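Local structure of Hit-like protein involved in cell-cycle regulation (3LB5) at residues B[41-46]-B[156-161]; B[49-54]-B[85-90]; B[58-63]-B[127-132]; B[65-70]-B[89-94]; B[75-80]-B[111-116]. The protein is probably a nucleotide-binding histidine triad protein related to the HINT proteins, with a suggested part in cell-cycle regulation. All blocks are in the same frame, centred on the assembly; numbering follows the deposited sequence.

Overall arrangement
From the N terminus, strand 44-47 meets the end of the chain in interaction 1. This closes the longest loop, and the other four contacts lie within it. Strand 51-55 meets helix 81-101 in interaction 2. Interaction 4 brings strand 65-69 to the same helix, and the two share Lys89 and Ala90. The loop at 58-63 joins strand 126-131 in interaction 3, which encloses interactions 4 and 5. Interaction 5 ties the loop at 75-80 to the end of strand 106-113, and it crosses interactions 2 and 4 along the chain. Interactions 2 and 3 also cross. All five reach one antiparallel sheet, and interactions 2 to 5 also touch the second subunit.

Interaction 1. Residues B[41-46]-B[156-161]; sequences PSVRVY and KIRAAL
A classic beta bulge at Val45 and Tyr46, both facing Ala53, meets the end of helix 147-160 through Ile157, Arg158 and Leu161. The bulge belongs to 44-47, an edge strand of this chain's antiparallel sheet in the HIT fold. Arg158 makes the polar link. It grips one atom side-on with two nitrogens. The shorter and straighter bond runs from Arg158 NH1 to Arg44 O at 2.7 Å, with 150° at the hydrogen. The second, from Arg158 NE to Arg44 O, is 3.0 Å long and more bent at 138°. The oxygen lies close to the guanidinium plane, where both N-H groups can converge on it. Arg158 is extended from CG to NE, which lets the guanidinium span the gap to the strand. Val43 CG1 lies 4.1 Å from Arg158 NH1, and the two side chains cross at about a right angle. Glu151 of the same helix is a long, weak ion-pair partner of that nitrogen. The apolar part is carried by Ile157, whose CG2 lies 3.9 Å from Val45 CB and also meets both Val45 methyls. At the C terminus, Leu161 CD1 rests 3.5 Å from Val45 O and 4.1 Å from Tyr46 CB.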
# COMPACT_ATOMS: atom_id res chain seq x y z
N PRO B 41 9.69 -0.05 -23.58
CA PRO B 41 10.82 0.12 -22.67
C PRO B 41 10.38 0.58 -21.28
O PRO B 41 9.25 1.06 -21.10
CB PRO B 41 11.66 1.22 -23.34
CG PRO B 41 10.67 2.02 -24.15
CD PRO B 41 9.54 1.10 -24.50
N SER B 42 11.28 0.38 -20.31
CA SER B 42 11.11 0.88 -18.96
C SER B 42 12.48 1.27 -18.40
O SER B 42 13.54 0.91 -18.96
CB SER B 42 10.39 -0.13 -18.06
OG SER B 42 10.87 -1.46 -18.23
N VAL B 43 12.47 2.02 -17.31
CA VAL B 43 13.69 2.36 -16.63
C VAL B 43 13.61 1.57 -15.34
O VAL B 43 12.97 1.99 -14.37
CB VAL B 43 13.82 3.89 -16.37
CG1 VAL B 43 15.14 4.20 -15.68
CG2 VAL B 43 13.72 4.65 -17.68
N ARG B 44 14.22 0.40 -15.35
CA ARG B 44 14.10 -0.54 -14.25
C ARG B 44 15.19 -0.27 -13.21
O ARG B 44 16.33 -0.02 -13.56
CB ARG B 44 14.24 -1.97 -14.78
CG ARG B 44 13.21 -2.32 -15.87
CD ARG B 44 13.22 -3.80 -16.23
NE ARG B 44 12.24 -4.03 -17.29
CZ ARG B 44 11.79 -5.22 -17.68
NH1 ARG B 44 12.23 -6.34 -17.10
NH2 ARG B 44 10.91 -5.29 -18.65
N VAL B 45 14.81 -0.32 -11.94
CA VAL B 45 15.76 -0.15 -10.85
C VAL B 45 16.09 -1.48 -10.16
O VAL B 45 17.16 -1.63 -9.59
CB VAL B 45 15.30 0.92 -9.82
CG1 VAL B 45 15.17 2.29 -10.48
CG2 VAL B 45 13.98 0.56 -9.16
N TYR B 46 15.19 -2.44 -10.22
CA TYR B 46 15.36 -3.72 -9.53
C TYR B 46 14.45 -4.75 -10.19
O TYR B 46 13.38 -4.40 -10.72
CB TYR B 46 15.04 -3.58 -8.02
CG TYR B 46 14.96 -4.90 -7.24
CD1 TYR B 46 16.11 -5.56 -6.84
CD2 TYR B 46 13.72 -5.46 -6.91
CE1 TYR B 46 16.04 -6.77 -6.14
CE2 TYR B 46 13.64 -6.68 -6.21
CZ TYR B 46 14.81 -7.32 -5.83
OH TYR B 46 14.76 -8.52 -5.13
N LYS B 156 20.68 6.42 -8.80
CA LYS B 156 20.69 6.73 -7.37
C LYS B 156 20.00 5.65 -6.54
O LYS B 156 20.50 5.23 -5.48
CB LYS B 156 19.94 8.05 -7.12
CG LYS B 156 20.66 9.31 -7.55
CD LYS B 156 19.65 10.45 -7.60
CE LYS B 156 20.20 11.75 -7.11
NZ LYS B 156 19.09 12.71 -6.80
N ILE B 157 18.84 5.22 -7.02
CA ILE B 157 18.08 4.17 -6.38
C ILE B 157 18.87 2.85 -6.46
O ILE B 157 19.00 2.14 -5.46
CB ILE B 157 16.67 4.06 -7.01
CG1 ILE B 157 15.88 5.36 -6.75
CG2 ILE B 157 15.92 2.86 -6.45
CD1 ILE B 157 14.59 5.51 -7.56
N ARG B 158 19.42 2.55 -7.64
CA ARG B 158 20.21 1.32 -7.84
C ARG B 158 21.42 1.24 -6.91
O ARG B 158 21.77 0.16 -6.44
CB ARG B 158 20.66 1.18 -9.30
CG ARG B 158 19.60 0.67 -10.27
CD ARG B 158 20.16 0.48 -11.70
NE ARG B 158 19.14 0.68 -12.73
CZ ARG B 158 19.17 1.63 -13.67
NH1 ARG B 158 18.18 1.73 -14.55
NH2 ARG B 158 20.20 2.47 -13.74
N ALA B 159 22.06 2.38 -6.67
CA ALA B 159 23.21 2.45 -5.76
C ALA B 159 22.81 2.36 -4.27
O ALA B 159 23.61 1.93 -3.44
CB ALA B 159 24.03 3.72 -6.02
N ALA B 160 21.57 2.75 -3.96
CA ALA B 160 21.04 2.73 -2.59
C ALA B 160 20.46 1.38 -2.16
O ALA B 160 20.16 1.16 -0.98
CB ALA B 160 19.99 3.83 -2.41
N LEU B 161 20.28 0.47 -3.11
CA LEU B 161 19.82 -0.87 -2.81
C LEU B 161 20.94 -1.61 -2.11
O LEU B 161 20.82 -1.98 -0.94
CB LEU B 161 19.45 -1.61 -4.10
CG LEU B 161 18.19 -1.19 -4.83
CD1 LEU B 161 18.28 -1.66 -6.28
CD2 LEU B 161 16.98 -1.75 -4.12
OXT LEU B 161 21.99 -1.82 -2.72

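Interaction 2. Residues B[49-54]-B[85-90]; sequences DDVIAF and FPVIKA
Val51 has chi1 -48°, which puts CG1 anti to its carbonyl carbon and CG2 between the backbone N and the carbonyl carbon. The two methyls therefore meet different turns of the helix carrying Pro86, Val87 and Ala90. Asp50 CG lies beside the backbone N, and the side chain rests against the Pro86 ring. The pair is in contact through CB, CG and OD2 of Asp50 and through CB and CG of the proline. Asp50 CB is 3.7 Å from Pro86 CB. This is the exposed end of the contact. Deeper in, Val51 CG1 approaches the helix backbone and lies 3.7 Å from Pro86 O. That oxygen already accepts from Ala90 N in the helix. The same methyl is 4.0 Å from Val87 CG2. Val51 CG2 reaches Ala90 CB at 3.7 Å. In the alpha+beta HIT fold, this is where helix 81-101 lies on one face of the antiparallel sheet. The segments 51-54 and 85-90 run with their axes 9.1 Å apart at closest approach and 29° from parallel. The strand alternates: Val51 points to the helix, while Ile52 points away and packs on Leu35 and Ile36 of helix 31-36. The helix is kinked at Pro86, whose ring nitrogen has no hydrogen to give to the turn before. Next to it, the ring of Phe85 meets Phe85 of the second subunit, with the planes at about 50°. Tyr46 of strand 44-47 touches both Val51 and Ala90.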
# COMPACT_ATOMS: atom_id res chain seq x y z
N ASP B 49 12.94 -12.87 -9.94
CA ASP B 49 12.08 -13.79 -10.69
C ASP B 49 10.60 -13.39 -10.67
O ASP B 49 9.83 -13.78 -11.58
CB ASP B 49 12.24 -15.21 -10.15
CG ASP B 49 13.46 -15.93 -10.74
OD1 ASP B 49 13.83 -15.67 -11.92
OD2 ASP B 49 14.03 -16.78 -10.03
N ASP B 50 10.21 -12.59 -9.68
CA ASP B 50 8.80 -12.35 -9.41
C ASP B 50 8.34 -10.91 -9.61
O ASP B 50 7.15 -10.65 -9.72
CB ASP B 50 8.45 -12.81 -8.00
CG ASP B 50 8.64 -14.31 -7.82
OD1 ASP B 50 8.19 -15.06 -8.68
OD2 ASP B 50 9.25 -14.75 -6.83
N VAL B 51 9.27 -9.96 -9.63
CA VAL B 51 8.83 -8.55 -9.68
C VAL B 51 9.74 -7.68 -10.50
O VAL B 51 10.90 -8.02 -10.73
CB VAL B 51 8.74 -7.90 -8.26
CG1 VAL B 51 7.99 -8.77 -7.26
CG2 VAL B 51 10.11 -7.56 -7.72
N ILE B 52 9.21 -6.53 -10.89
CA ILE B 52 9.99 -5.52 -11.54
C ILE B 52 9.67 -4.22 -10.84
O ILE B 52 8.52 -3.94 -10.57
CB ILE B 52 9.63 -5.36 -13.02
CG1 ILE B 52 9.75 -6.68 -13.78
CG2 ILE B 52 10.56 -4.34 -13.66
CD1 ILE B 52 9.12 -6.62 -15.18
N ALA B 53 10.72 -3.46 -10.54
CA ALA B 53 10.57 -2.10 -10.02
C ALA B 53 11.14 -1.15 -11.02
O ALA B 53 12.25 -1.35 -11.52
CB ALA B 53 11.27 -1.95 -8.64
N PHE B 54 10.40 -0.08 -11.31
CA PHE B 54 10.74 0.78 -12.43
C PHE B 54 10.20 2.19 -12.17
O PHE B 54 9.32 2.39 -11.34
CB PHE B 54 10.21 0.18 -13.76
CG PHE B 54 8.70 0.03 -13.80
CD1 PHE B 54 7.91 1.02 -14.39
CD2 PHE B 54 8.08 -1.11 -13.28
CE1 PHE B 54 6.50 0.90 -14.46
CE2 PHE B 54 6.66 -1.25 -13.33
CZ PHE B 54 5.87 -0.23 -13.92
N PHE B 85 3.75 -11.93 -1.53
CA PHE B 85 4.92 -12.02 -0.66
C PHE B 85 6.15 -11.40 -1.31
O PHE B 85 6.70 -10.43 -0.76
CB PHE B 85 5.13 -13.46 -0.15
CG PHE B 85 3.91 -14.03 0.53
CD1 PHE B 85 3.03 -13.20 1.23
CD2 PHE B 85 3.62 -15.40 0.46
CE1 PHE B 85 1.90 -13.72 1.85
CE2 PHE B 85 2.49 -15.92 1.08
CZ PHE B 85 1.63 -15.08 1.78
N PRO B 86 6.57 -11.89 -2.49
CA PRO B 86 7.69 -11.21 -3.14
C PRO B 86 7.39 -9.76 -3.50
O PRO B 86 8.31 -8.96 -3.55
CB PRO B 86 7.96 -12.06 -4.39
CG PRO B 86 6.73 -12.80 -4.62
CD PRO B 86 6.21 -13.11 -3.23
N VAL B 87 6.13 -9.43 -3.76
CA VAL B 87 5.78 -8.02 -4.06
C VAL B 87 6.05 -7.12 -2.85
O VAL B 87 6.73 -6.12 -2.97
CB VAL B 87 4.33 -7.86 -4.58
CG1 VAL B 87 3.87 -6.37 -4.61
CG2 VAL B 87 4.23 -8.47 -6.03
N ILE B 88 5.53 -7.51 -1.69
CA ILE B 88 5.65 -6.66 -0.51
C ILE B 88 7.11 -6.58 -0.04
O ILE B 88 7.55 -5.52 0.43
CB ILE B 88 4.68 -7.09 0.63
CG1 ILE B 88 4.47 -5.91 1.60
CG2 ILE B 88 5.19 -8.32 1.39
CD1 ILE B 88 3.88 -4.67 0.96
N LYS B 89 7.85 -7.68 -0.16
CA LYS B 89 9.29 -7.66 0.14
C LYS B 89 10.01 -6.60 -0.70
O LYS B 89 10.85 -5.84 -0.19
CB LYS B 89 9.90 -9.04 -0.05
CG LYS B 89 11.42 -9.07 -0.18
CD LYS B 89 12.01 -10.45 0.13
CE LYS B 89 11.71 -11.44 -0.99
NZ LYS B 89 12.41 -12.75 -0.74
N ALA B 90 9.69 -6.57 -1.99
CA ALA B 90 10.32 -5.63 -2.92
C ALA B 90 9.82 -4.20 -2.65
O ALA B 90 10.58 -3.24 -2.74
CB ALA B 90 10.02 -6.07 -4.35

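Interaction 3. Residues B[58-63]-B[127-132]; sequences MPQAPG and HIIPRM
Ile129 forks at CB, and its two branches meet Ala61 and Gln60. The CG2 branch is anti to the backbone N and lies 4.0 Å from Ala61 CB. The other branch runs through CG1 to CD1 at its tip. Chi2 of 173° keeps it extended and carries CD1 to the end of Gln60. There Ile129 CD1 lies 3.6 Å from Gln60 OE1 and 4.0 Å from Gln60 CD. The glutamine chain is itself extended beyond CG, and the two side chains meet at a slant. One residue on, the Pro130 ring packs against the loop backbone. Its CG is close to a carbonyl, with Pro62 O 3.2 Å from Pro130 CG. Ala61 CB in turn faces a carbonyl of the strand, 3.4 Å from Pro130 O. Gly63, with a positive phi of 94°, lets the loop turn beside the proline ring, its C 4.1 Å from Pro130 CD. The loop thus lies along the strand by apolar and CH-to-oxygen contacts. Nearby, His127 ND1 is hydrogen-bonded to His64 NE2, just after the loop. Ile128 and Ile129 are the last two hydrophobic residues of the His-phi-His-phi-His-phi-phi motif, built on His123, His125 and His127, that defines the histidine triad family.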
# COMPACT_ATOMS: atom_id res chain seq x y z
N MET B 58 5.43 9.68 -15.04
CA MET B 58 4.80 10.94 -14.66
C MET B 58 4.86 11.06 -13.14
O MET B 58 3.83 10.94 -12.46
CB MET B 58 3.36 11.02 -15.16
CG MET B 58 3.23 11.18 -16.68
SD MET B 58 1.53 10.84 -17.20
CE MET B 58 1.56 9.06 -17.26
N PRO B 59 6.07 11.25 -12.59
CA PRO B 59 6.21 11.05 -11.14
C PRO B 59 5.54 12.16 -10.34
O PRO B 59 5.49 13.32 -10.78
CB PRO B 59 7.72 11.09 -10.92
CG PRO B 59 8.23 11.94 -12.03
CD PRO B 59 7.35 11.60 -13.22
N GLN B 60 5.02 11.80 -9.17
CA GLN B 60 4.44 12.79 -8.25
C GLN B 60 5.52 13.45 -7.40
O GLN B 60 5.26 14.46 -6.74
CB GLN B 60 3.38 12.14 -7.36
CG GLN B 60 2.16 11.64 -8.13
CD GLN B 60 1.18 10.93 -7.22
OE1 GLN B 60 0.97 9.72 -7.35
NE2 GLN B 60 0.57 11.67 -6.31
N ALA B 61 6.72 12.87 -7.40
CA ALA B 61 7.90 13.44 -6.76
C ALA B 61 9.12 12.79 -7.41
O ALA B 61 9.00 11.66 -7.91
CB ALA B 61 7.89 13.21 -5.24
N PRO B 62 10.28 13.46 -7.41
CA PRO B 62 11.42 12.82 -8.08
C PRO B 62 11.83 11.53 -7.37
O PRO B 62 11.90 11.50 -6.13
CB PRO B 62 12.52 13.87 -8.01
CG PRO B 62 11.78 15.18 -7.82
CD PRO B 62 10.62 14.82 -6.94
N GLY B 63 12.06 10.48 -8.14
CA GLY B 63 12.37 9.16 -7.57
C GLY B 63 11.18 8.21 -7.36
O GLY B 63 11.37 7.07 -6.91
N HIS B 127 2.72 2.09 -5.66
CA HIS B 127 3.47 3.34 -5.75
C HIS B 127 4.39 3.51 -4.55
O HIS B 127 3.96 3.37 -3.38
CB HIS B 127 2.50 4.54 -5.76
CG HIS B 127 1.60 4.58 -6.93
ND1 HIS B 127 1.97 5.17 -8.13
CD2 HIS B 127 0.32 4.16 -7.10
CE1 HIS B 127 0.97 5.08 -8.99
NE2 HIS B 127 -0.04 4.48 -8.39
N ILE B 128 5.66 3.83 -4.82
CA ILE B 128 6.60 4.20 -3.75
C ILE B 128 7.07 5.65 -3.97
O ILE B 128 7.82 5.95 -4.92
CB ILE B 128 7.81 3.25 -3.62
CG1 ILE B 128 7.37 1.83 -3.24
CG2 ILE B 128 8.72 3.70 -2.48
CD1 ILE B 128 7.11 0.93 -4.38
N ILE B 129 6.58 6.55 -3.12
CA ILE B 129 6.75 7.98 -3.33
C ILE B 129 7.53 8.64 -2.19
O ILE B 129 7.07 8.66 -1.04
CB ILE B 129 5.38 8.71 -3.54
CG1 ILE B 129 4.50 7.95 -4.55
CG2 ILE B 129 5.60 10.20 -3.94
CD1 ILE B 129 3.09 8.51 -4.67
N PRO B 130 8.71 9.20 -2.51
CA PRO B 130 9.40 9.97 -1.49
C PRO B 130 8.70 11.30 -1.15
O PRO B 130 8.15 12.00 -2.03
CB PRO B 130 10.78 10.23 -2.11
CG PRO B 130 10.57 10.17 -3.58
CD PRO B 130 9.34 9.32 -3.84
N ARG B 131 8.71 11.62 0.14
CA ARG B 131 8.09 12.85 0.63
C ARG B 131 9.15 13.73 1.24
O ARG B 131 10.15 13.23 1.75
CB ARG B 131 7.02 12.53 1.68
CG ARG B 131 5.94 11.57 1.17
CD ARG B 131 5.24 12.17 -0.03
NE ARG B 131 4.53 13.38 0.36
CZ ARG B 131 3.27 13.39 0.79
NH1 ARG B 131 2.58 12.24 0.87
NH2 ARG B 131 2.69 14.54 1.11
N MET B 132 8.94 15.03 1.15
CA MET B 132 9.79 16.00 1.85
C MET B 132 8.88 16.82 2.72
O MET B 132 7.75 17.11 2.33
CB MET B 132 10.52 16.91 0.86
CG MET B 132 11.47 16.19 -0.08
SD MET B 132 12.82 15.33 0.77
CE MET B 132 13.82 14.82 -0.63

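Interaction 4. Residues B[65-70]-B[89-94]; sequences TLVIPK and KAVQKI
Val67 is the centre of the close-packed side, where its two methyls meet Val91 and Ile94 of the helix. Chi1 of 169° places CG1 anti to the backbone N and CG2 beside it, so that CG1 faces Val91 and Ala90, and CG2 faces Ile94. Val67 CG1 is 4.0 Å from Val91 CG2, and the two side chains pass each other obliquely. Val67 CG2 is 3.9 Å from Ile94 CG1, and here the side chains slide past each other in opposite directions. Ile94 has a second neighbour, with its CG2 at 3.8 Å from Thr65 CG2. Thr65 turns its methyl to the helix, while its OG1 is hydrogen-bonded to Gly63 O. The polar atom is therefore satisfied away from this apolar patch. Ala90 CB is a little farther off, 4.2 Å from Val67 CG1. All five touching residues are buried. The solvent side is one flank of the helix, where Lys89 and Lys93 are exposed. Gln92, turned away from the strand, bonds to the second subunit, at Leu76, Ala79 and Thr81 of that chain. The segments 65-69 and 89-94 run nearly antiparallel, at 163°, with their axes 8.9 Å apart. Strand 65-69 lies between strands 51-55 and 126-131 in the sheet. Helix 81-101 lies over this face, with Val91 on Phe126, and Ile94 on Ile128 and on Val45 of strand 44-47.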
# COMPACT_ATOMS: atom_id res chain seq x y z
N THR B 65 8.74 5.52 -7.72
CA THR B 65 8.98 4.20 -8.29
C THR B 65 7.72 3.35 -8.19
O THR B 65 6.93 3.48 -7.22
CB THR B 65 10.14 3.51 -7.54
OG1 THR B 65 11.28 4.38 -7.51
CG2 THR B 65 10.55 2.16 -8.21
N LEU B 66 7.54 2.47 -9.18
CA LEU B 66 6.44 1.52 -9.19
C LEU B 66 6.98 0.11 -8.99
O LEU B 66 8.04 -0.24 -9.53
CB LEU B 66 5.67 1.60 -10.51
CG LEU B 66 5.13 2.97 -10.88
CD1 LEU B 66 4.35 2.91 -12.19
CD2 LEU B 66 4.25 3.48 -9.77
N VAL B 67 6.25 -0.71 -8.24
CA VAL B 67 6.64 -2.13 -8.09
C VAL B 67 5.48 -2.99 -8.60
O VAL B 67 4.33 -2.79 -8.17
CB VAL B 67 6.92 -2.49 -6.63
CG1 VAL B 67 7.05 -4.03 -6.44
CG2 VAL B 67 8.22 -1.81 -6.15
N ILE B 68 5.78 -3.90 -9.54
CA ILE B 68 4.74 -4.80 -10.08
C ILE B 68 5.14 -6.26 -9.97
O ILE B 68 6.33 -6.59 -10.09
CB ILE B 68 4.38 -4.51 -11.60
CG1 ILE B 68 5.59 -4.75 -12.53
CG2 ILE B 68 3.76 -3.12 -11.80
CD1 ILE B 68 5.20 -4.57 -14.05
N PRO B 69 4.14 -7.16 -9.80
CA PRO B 69 4.42 -8.58 -10.02
C PRO B 69 4.62 -8.86 -11.52
O PRO B 69 4.06 -8.19 -12.38
CB PRO B 69 3.15 -9.25 -9.50
CG PRO B 69 2.06 -8.23 -9.82
CD PRO B 69 2.70 -6.90 -9.59
N LYS B 70 5.40 -9.88 -11.84
CA LYS B 70 5.53 -10.31 -13.22
C LYS B 70 4.30 -11.18 -13.54
O LYS B 70 3.89 -11.30 -14.71
CB LYS B 70 6.82 -11.11 -13.39
CG LYS B 70 8.07 -10.24 -13.43
CD LYS B 70 9.30 -11.10 -13.66
CE LYS B 70 10.51 -10.23 -14.01
NZ LYS B 70 11.78 -10.99 -14.13
N LYS B 89 7.85 -7.68 -0.16
CA LYS B 89 9.29 -7.66 0.14
C LYS B 89 10.01 -6.60 -0.70
O LYS B 89 10.85 -5.84 -0.19
CB LYS B 89 9.90 -9.04 -0.05
CG LYS B 89 11.42 -9.07 -0.18
CD LYS B 89 12.01 -10.45 0.13
CE LYS B 89 11.71 -11.44 -0.99
NZ LYS B 89 12.41 -12.75 -0.74
N ALA B 90 9.69 -6.57 -1.99
CA ALA B 90 10.32 -5.63 -2.92
C ALA B 90 9.82 -4.20 -2.65
O ALA B 90 10.58 -3.24 -2.74
CB ALA B 90 10.02 -6.07 -4.35
N VAL B 91 8.54 -4.05 -2.30
CA VAL B 91 8.02 -2.74 -1.87
C VAL B 91 8.82 -2.20 -0.65
O VAL B 91 9.13 -1.01 -0.59
CB VAL B 91 6.52 -2.82 -1.52
CG1 VAL B 91 6.00 -1.52 -0.85
CG2 VAL B 91 5.68 -3.14 -2.76
N GLN B 92 9.12 -3.06 0.31
CA GLN B 92 9.92 -2.63 1.47
C GLN B 92 11.34 -2.28 1.05
O GLN B 92 11.89 -1.25 1.45
CB GLN B 92 9.93 -3.69 2.57
CG GLN B 92 10.90 -3.34 3.69
CD GLN B 92 11.07 -4.45 4.69
OE1 GLN B 92 11.40 -5.59 4.33
NE2 GLN B 92 10.87 -4.11 5.96
N LYS B 93 11.93 -3.14 0.22
CA LYS B 93 13.30 -2.92 -0.26
C LYS B 93 13.40 -1.60 -1.03
O LYS B 93 14.34 -0.85 -0.84
CB LYS B 93 13.75 -4.09 -1.13
CG LYS B 93 15.25 -4.16 -1.42
CD LYS B 93 15.51 -5.31 -2.41
CE LYS B 93 17.00 -5.49 -2.69
NZ LYS B 93 17.81 -5.85 -1.49
N ILE B 94 12.42 -1.34 -1.89
CA ILE B 94 12.38 -0.09 -2.68
C ILE B 94 12.09 1.14 -1.82
O ILE B 94 12.66 2.19 -2.07
CB ILE B 94 11.38 -0.19 -3.89
CG1 ILE B 94 11.90 -1.17 -4.94
CG2 ILE B 94 11.09 1.18 -4.53
CD1 ILE B 94 13.28 -0.93 -5.50

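Interaction 5. Residues B[75-80]-B[111-116]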
# COMPACT_ATOMS: atom_id res chain seq x y z
N ASN B 75 -5.40 -6.23 -10.06
CA ASN B 75 -5.09 -5.43 -8.87
C ASN B 75 -4.88 -6.34 -7.67
O ASN B 75 -4.54 -7.51 -7.84
CB ASN B 75 -6.15 -4.32 -8.65
CG ASN B 75 -7.56 -4.85 -8.49
OD1 ASN B 75 -7.79 -5.90 -7.90
ND2 ASN B 75 -8.52 -4.08 -8.96
N LEU B 76 -5.04 -5.82 -6.45
CA LEU B 76 -4.78 -6.61 -5.24
C LEU B 76 -5.82 -7.70 -4.99
O LEU B 76 -5.51 -8.78 -4.46
CB LEU B 76 -4.72 -5.69 -4.00
CG LEU B 76 -4.21 -6.35 -2.70
CD1 LEU B 76 -2.73 -6.48 -2.79
CD2 LEU B 76 -4.57 -5.51 -1.50
N LEU B 77 -7.06 -7.38 -5.35
CA LEU B 77 -8.24 -8.21 -5.08
C LEU B 77 -8.21 -9.56 -5.81
O LEU B 77 -8.64 -10.57 -5.25
CB LEU B 77 -9.51 -7.45 -5.47
CG LEU B 77 -9.69 -6.02 -4.91
CD1 LEU B 77 -10.76 -5.28 -5.69
CD2 LEU B 77 -10.06 -6.08 -3.45
N ASP B 78 -7.68 -9.58 -7.03
CA ASP B 78 -7.63 -10.83 -7.82
C ASP B 78 -6.24 -11.48 -7.88
O ASP B 78 -6.07 -12.50 -8.55
CB ASP B 78 -8.17 -10.61 -9.25
CG ASP B 78 -7.33 -9.62 -10.06
OD1 ASP B 78 -6.71 -8.73 -9.46
OD2 ASP B 78 -7.30 -9.72 -11.30
N ALA B 79 -5.25 -10.89 -7.20
CA ALA B 79 -3.90 -11.48 -7.17
C ALA B 79 -3.91 -12.78 -6.37
O ALA B 79 -4.69 -12.92 -5.43
CB ALA B 79 -2.93 -10.49 -6.54
N ASP B 80 -3.05 -13.72 -6.76
CA ASP B 80 -2.74 -14.89 -5.93
C ASP B 80 -2.13 -14.37 -4.64
O ASP B 80 -1.28 -13.47 -4.69
CB ASP B 80 -1.64 -15.75 -6.59
CG ASP B 80 -2.08 -16.42 -7.85
OD1 ASP B 80 -3.30 -16.51 -8.12
OD2 ASP B 80 -1.18 -16.91 -8.57
N GLN B 111 -1.63 1.88 -3.13
CA GLN B 111 -2.02 0.82 -4.04
C GLN B 111 -3.51 0.99 -4.36
O GLN B 111 -4.35 1.05 -3.44
CB GLN B 111 -1.69 -0.56 -3.45
CG GLN B 111 -1.88 -1.73 -4.47
CD GLN B 111 -3.30 -2.24 -4.51
OE1 GLN B 111 -3.96 -2.34 -3.48
NE2 GLN B 111 -3.80 -2.53 -5.71
N PHE B 112 -3.81 1.11 -5.64
CA PHE B 112 -5.17 1.45 -6.11
C PHE B 112 -5.92 0.33 -6.78
O PHE B 112 -5.40 -0.32 -7.70
CB PHE B 112 -5.16 2.68 -7.02
CG PHE B 112 -4.49 3.89 -6.42
CD1 PHE B 112 -4.77 4.29 -5.11
CD2 PHE B 112 -3.58 4.63 -7.16
CE1 PHE B 112 -4.15 5.41 -4.55
CE2 PHE B 112 -2.95 5.76 -6.61
CZ PHE B 112 -3.24 6.14 -5.30
N ASN B 113 -7.14 0.09 -6.31
CA ASN B 113 -8.01 -0.93 -6.87
C ASN B 113 -9.28 -0.34 -7.48
O ASN B 113 -10.16 0.09 -6.76
CB ASN B 113 -8.38 -1.97 -5.81
CG ASN B 113 -7.17 -2.56 -5.15
OD1 ASN B 113 -6.55 -3.47 -5.69
ND2 ASN B 113 -6.78 -2.02 -3.99
N GLU B 114 -9.35 -0.37 -8.81
CA GLU B 114 -10.50 0.06 -9.62
C GLU B 114 -10.50 1.56 -9.93
O GLU B 114 -9.78 2.33 -9.28
CB GLU B 114 -11.86 -0.40 -9.06
CG GLU B 114 -11.98 -1.93 -8.77
CD GLU B 114 -11.71 -2.81 -9.97
OE1 GLU B 114 -11.92 -2.35 -11.12
OE2 GLU B 114 -11.31 -3.98 -9.77
N ALA B 115 -11.30 1.92 -10.93
CA ALA B 115 -11.52 3.31 -11.36
C ALA B 115 -11.81 4.26 -10.21
O ALA B 115 -11.24 5.35 -10.15
CB ALA B 115 -12.66 3.37 -12.38
N ALA B 116 -12.69 3.86 -9.30
CA ALA B 116 -13.07 4.72 -8.18
C ALA B 116 -11.91 4.98 -7.20
O ALA B 116 -11.96 5.95 -6.45
CB ALA B 116 -14.30 4.16 -7.45
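An Asx turn headed by Asn75 meets Asn113 at the end of strand 106-113 and Glu114 just after it, where the sheet runs on into the second subunit. Asn75 OD1 accepts from Leu77 N to make the turn. The amide between them, Leu76 N, donates across the contact to Asn113 OD1 at 2.9 Å, almost straight on to the oxygen. That oxygen has a second donor, Gln111 NE2, also at 2.9 Å from Asn113 OD1 but coming from above the carbonyl plane. Gln111 OE1 accepts from Asn113 ND2 in return, so the two amides hold each other. A bend at chi2 (-86°) folds Gln111 back to reach its neighbour. Asn113 ND2 also donates to Ile107 O of the second subunit. Asn75 ND2 donates to Glu114 OE2 at 2.9 Å, with 138° at the hydrogen. The carboxylate is met from above its plane, and the amide and carboxylate planes stand 86° apart. Leu77 adds an apolar touch, with CD1 at 4.1 Å from Asn113 CB. Glu114 OE2 also forms a salt bridge with Arg74, which would favour a charged carboxylate. The paired bonds would fix the flips of the Gln111 and Asn113 amides and would satisfy both of their oxygens.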